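Myosin-2 (Saccharomyces cerevisiae, PDB 6IXO) moves organelles and other cargo along polarized actin cables as a class V myosin, binding cargo receptors through its globular tail domain. Local coordinates at residues Gly69-Ser74 with Lys138-Leu143. Sequence-based numbering, arbitrary orientation.
Sequences GLTKQS and KEYVSL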
ATOM      1  N   GLY A  69      29.391   1.765 -22.992  1.00 57.89           N
ATOM      2  CA  GLY A  69      28.566   1.968 -24.170  1.00 57.38           C
ATOM      3  C   GLY A  69      27.831   0.721 -24.634  1.00 59.32           C
ATOM      4  O   GLY A  69      27.512   0.577 -25.814  1.00 55.09           O
ATOM      5  N   LEU A  70      27.541  -0.193 -23.710  1.00 55.10           N
ATOM      6  CA  LEU A  70      26.764  -1.375 -24.070  1.00 60.00           C
ATOM      7  C   LEU A  70      25.290  -1.020 -23.951  1.00 73.65           C
ATOM      8  O   LEU A  70      24.544  -1.601 -23.144  1.00 67.37           O
ATOM      9  CB  LEU A  70      27.121  -2.557 -23.182  1.00 54.03           C
ATOM     10  CG  LEU A  70      28.571  -3.045 -23.288  1.00 56.97           C
ATOM     11  CD1 LEU A  70      28.813  -4.094 -22.218  1.00 56.56           C
ATOM     12  CD2 LEU A  70      28.835  -3.623 -24.665  1.00 58.49           C
ATOM     13  N   THR A  71      24.883  -0.041 -24.752  1.00 78.11           N
ATOM     14  CA  THR A  71      23.549   0.529 -24.641  1.00 74.73           C
ATOM     15  C   THR A  71      22.491  -0.505 -25.059  1.00 74.11           C
ATOM     16  O   THR A  71      21.443  -0.601 -24.433  1.00 71.24           O
ATOM     17  CB  THR A  71      23.453   1.837 -25.463  1.00 69.90           C
ATOM     18  OG1 THR A  71      24.142   1.663 -26.701  1.00 67.32           O
ATOM     19  CG2 THR A  71      24.153   2.981 -24.715  1.00 64.33           C
ATOM     20  N   LYS A  72      22.788  -1.311 -26.073  1.00 74.39           N
ATOM     21  CA  LYS A  72      21.906  -2.408 -26.475  1.00 74.62           C
ATOM     22  C   LYS A  72      21.786  -3.495 -25.408  1.00 71.20           C
ATOM     23  O   LYS A  72      20.702  -4.040 -25.196  1.00 76.01           O
ATOM     24  CB  LYS A  72      22.407  -3.028 -27.776  1.00 82.05           C
ATOM     25  CG  LYS A  72      21.719  -4.319 -28.207  1.00 86.23           C
ATOM     26  CD  LYS A  72      22.340  -4.831 -29.519  1.00 93.08           C
ATOM     27  CE  LYS A  72      21.555  -5.991 -30.123  1.00 96.72           C
ATOM     28  NZ  LYS A  72      22.039  -6.338 -31.491  1.00100.80           N
ATOM     29  N   GLN A  73      22.895  -3.829 -24.748  1.00 63.26           N
ATOM     30  CA  GLN A  73      22.859  -4.818 -23.678  1.00 56.39           C
ATOM     31  C   GLN A  73      22.002  -4.280 -22.529  1.00 54.27           C
ATOM     32  O   GLN A  73      21.298  -5.045 -21.875  1.00 50.43           O
ATOM     33  CB  GLN A  73      24.256  -5.174 -23.156  1.00 57.93           C
ATOM     34  CG  GLN A  73      25.087  -6.099 -24.059  1.00 58.81           C
ATOM     35  CD  GLN A  73      25.630  -5.420 -25.304  1.00 64.62           C
ATOM     36  OE1 GLN A  73      25.558  -4.189 -25.460  1.00 66.33           O
ATOM     37  NE2 GLN A  73      26.196  -6.227 -26.199  1.00 62.89           N
ATOM     38  N   SER A  74      22.073  -2.969 -22.283  1.00 51.10           N
ATOM     39  CA  SER A  74      21.331  -2.384 -21.170  1.00 49.38           C
ATOM     40  C   SER A  74      19.841  -2.423 -21.459  1.00 50.81           C
ATOM     41  O   SER A  74      19.027  -2.671 -20.563  1.00 47.50           O
ATOM     42  CB  SER A  74      21.783  -0.949 -20.901  1.00 52.08           C
ATOM     43  OG  SER A  74      21.433  -0.096 -21.977  1.00 51.26           O
ATOM     44  N   LYS A 138      22.507  11.712 -28.303  1.00 69.39           N
ATOM     45  CA  LYS A 138      21.071  11.958 -28.504  1.00 67.34           C
ATOM     46  C   LYS A 138      20.203  10.723 -28.254  1.00 65.61           C
ATOM     47  O   LYS A 138      19.189  10.777 -27.532  1.00 58.88           O
ATOM     48  CB  LYS A 138      20.848  12.456 -29.927  1.00 71.05           C
ATOM     49  CG  LYS A 138      19.455  12.914 -30.284  1.00 73.09           C
ATOM     50  CD  LYS A 138      19.500  13.526 -31.704  1.00 80.09           C
ATOM     51  CE  LYS A 138      18.124  13.991 -32.159  1.00 84.71           C
ATOM     52  NZ  LYS A 138      17.080  13.029 -31.689  1.00 83.93           N
ATOM     53  N   GLU A 139      20.618   9.612 -28.854  1.00 67.90           N
ATOM     54  CA  GLU A 139      19.944   8.336 -28.688  1.00 69.88           C
ATOM     55  C   GLU A 139      20.066   7.884 -27.236  1.00 69.62           C
ATOM     56  O   GLU A 139      19.167   7.244 -26.681  1.00 62.41           O
ATOM     57  CB  GLU A 139      20.538   7.292 -29.635  1.00 68.47           C
ATOM     58  N   TYR A 140      21.196   8.224 -26.624  1.00 69.72           N
ATOM     59  CA  TYR A 140      21.430   7.881 -25.230  1.00 59.16           C
ATOM     60  C   TYR A 140      20.494   8.630 -24.275  1.00 54.03           C
ATOM     61  O   TYR A 140      19.875   8.030 -23.384  1.00 51.54           O
ATOM     62  CB  TYR A 140      22.880   8.169 -24.864  1.00 59.70           C
ATOM     63  CG  TYR A 140      23.210   7.763 -23.466  1.00 60.56           C
ATOM     64  CD1 TYR A 140      22.816   6.526 -22.976  1.00 64.62           C
ATOM     65  CD2 TYR A 140      23.915   8.605 -22.629  1.00 64.94           C
ATOM     66  CE1 TYR A 140      23.115   6.143 -21.684  1.00 64.17           C
ATOM     67  CE2 TYR A 140      24.229   8.230 -21.345  1.00 66.80           C
ATOM     68  CZ  TYR A 140      23.824   7.002 -20.875  1.00 67.10           C
ATOM     69  OH  TYR A 140      24.129   6.627 -19.590  1.00 69.60           O
ATOM     70  N   VAL A 141      20.417   9.945 -24.443  1.00 50.50           N
ATOM     71  CA  VAL A 141      19.528  10.755 -23.615  1.00 50.91           C
ATOM     72  C   VAL A 141      18.102  10.244 -23.764  1.00 47.32           C
ATOM     73  O   VAL A 141      17.325  10.182 -22.791  1.00 43.74           O
ATOM     74  CB  VAL A 141      19.610  12.244 -24.014  1.00 49.91           C
ATOM     75  CG1 VAL A 141      18.595  13.089 -23.210  1.00 47.37           C
ATOM     76  CG2 VAL A 141      20.982  12.741 -23.753  1.00 52.92           C
ATOM     77  N   SER A 142      17.770   9.857 -24.990  1.00 49.47           N
ATOM     78  CA  SER A 142      16.435   9.381 -25.333  1.00 55.31           C
ATOM     79  C   SER A 142      16.133   8.048 -24.639  1.00 53.23           C
ATOM     80  O   SER A 142      15.035   7.825 -24.130  1.00 45.80           O
ATOM     81  CB  SER A 142      16.315   9.262 -26.858  1.00 63.46           C
ATOM     82  OG  SER A 142      14.994   8.891 -27.215  1.00 72.71           O
ATOM     83  N   LEU A 143      17.136   7.177 -24.596  1.00 54.90           N
ATOM     84  CA  LEU A 143      17.035   5.907 -23.881  1.00 52.11           C
ATOM     85  C   LEU A 143      16.813   6.083 -22.379  1.00 45.57           C
ATOM     86  O   LEU A 143      15.971   5.414 -21.779  1.00 45.79           O
ATOM     87  CB  LEU A 143      18.311   5.084 -24.117  1.00 59.70           C
ATOM     88  CG  LEU A 143      18.627   3.914 -23.172  1.00 68.11           C
ATOM     89  CD1 LEU A 143      17.781   2.703 -23.481  1.00 69.02           C
ATOM     90  CD2 LEU A 143      20.104   3.546 -23.233  1.00 78.23           C
TER
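Tyr140 meets Thr71 where the early part of helix 134-180 passes the first turn of helix 71-90, their CA atoms 7.7 Å apart. With CG anti to the backbone N (chi1 -177°), the tyrosine brings ring atom CD1 to 4.2 Å from CG2 of Thr71, and the methyl approaches the ring obliquely. The same ring packs edge-to-face with Trp66 of helix 53-67, which also touches Leu143 and Ser74. That helix closes with a Schellman motif at Gly69, and Leu70 then takes the N-cap position of the next one, so Thr71 sits just past a tight helix-to-helix corner. One turn beyond Tyr140, Leu143 places CD2 4.3 Å from Thr71 CG2 and 4.1 Å from Ser74 OG. Ser74 is buried, and its OG donates to Thr71 O at a short 2.5 Å, with the donor tilted 27° from the carbonyl plane; chi1 67° sets OG between the backbone N and the carbonyl carbon, and the bond to Thr71 O helps keep it there, beside Leu143 CD2. An alanine at Ser74 has no hydroxyl to give Thr71 O, and would probably leave a small gap beside Leu143 CD2. The two segments bury just 117 Å² together, and no hydrogen bond or salt bridge spans them; this end of the helical cargo-binding tail is therefore joined here by light van der Waals contact, with no directional polar tie.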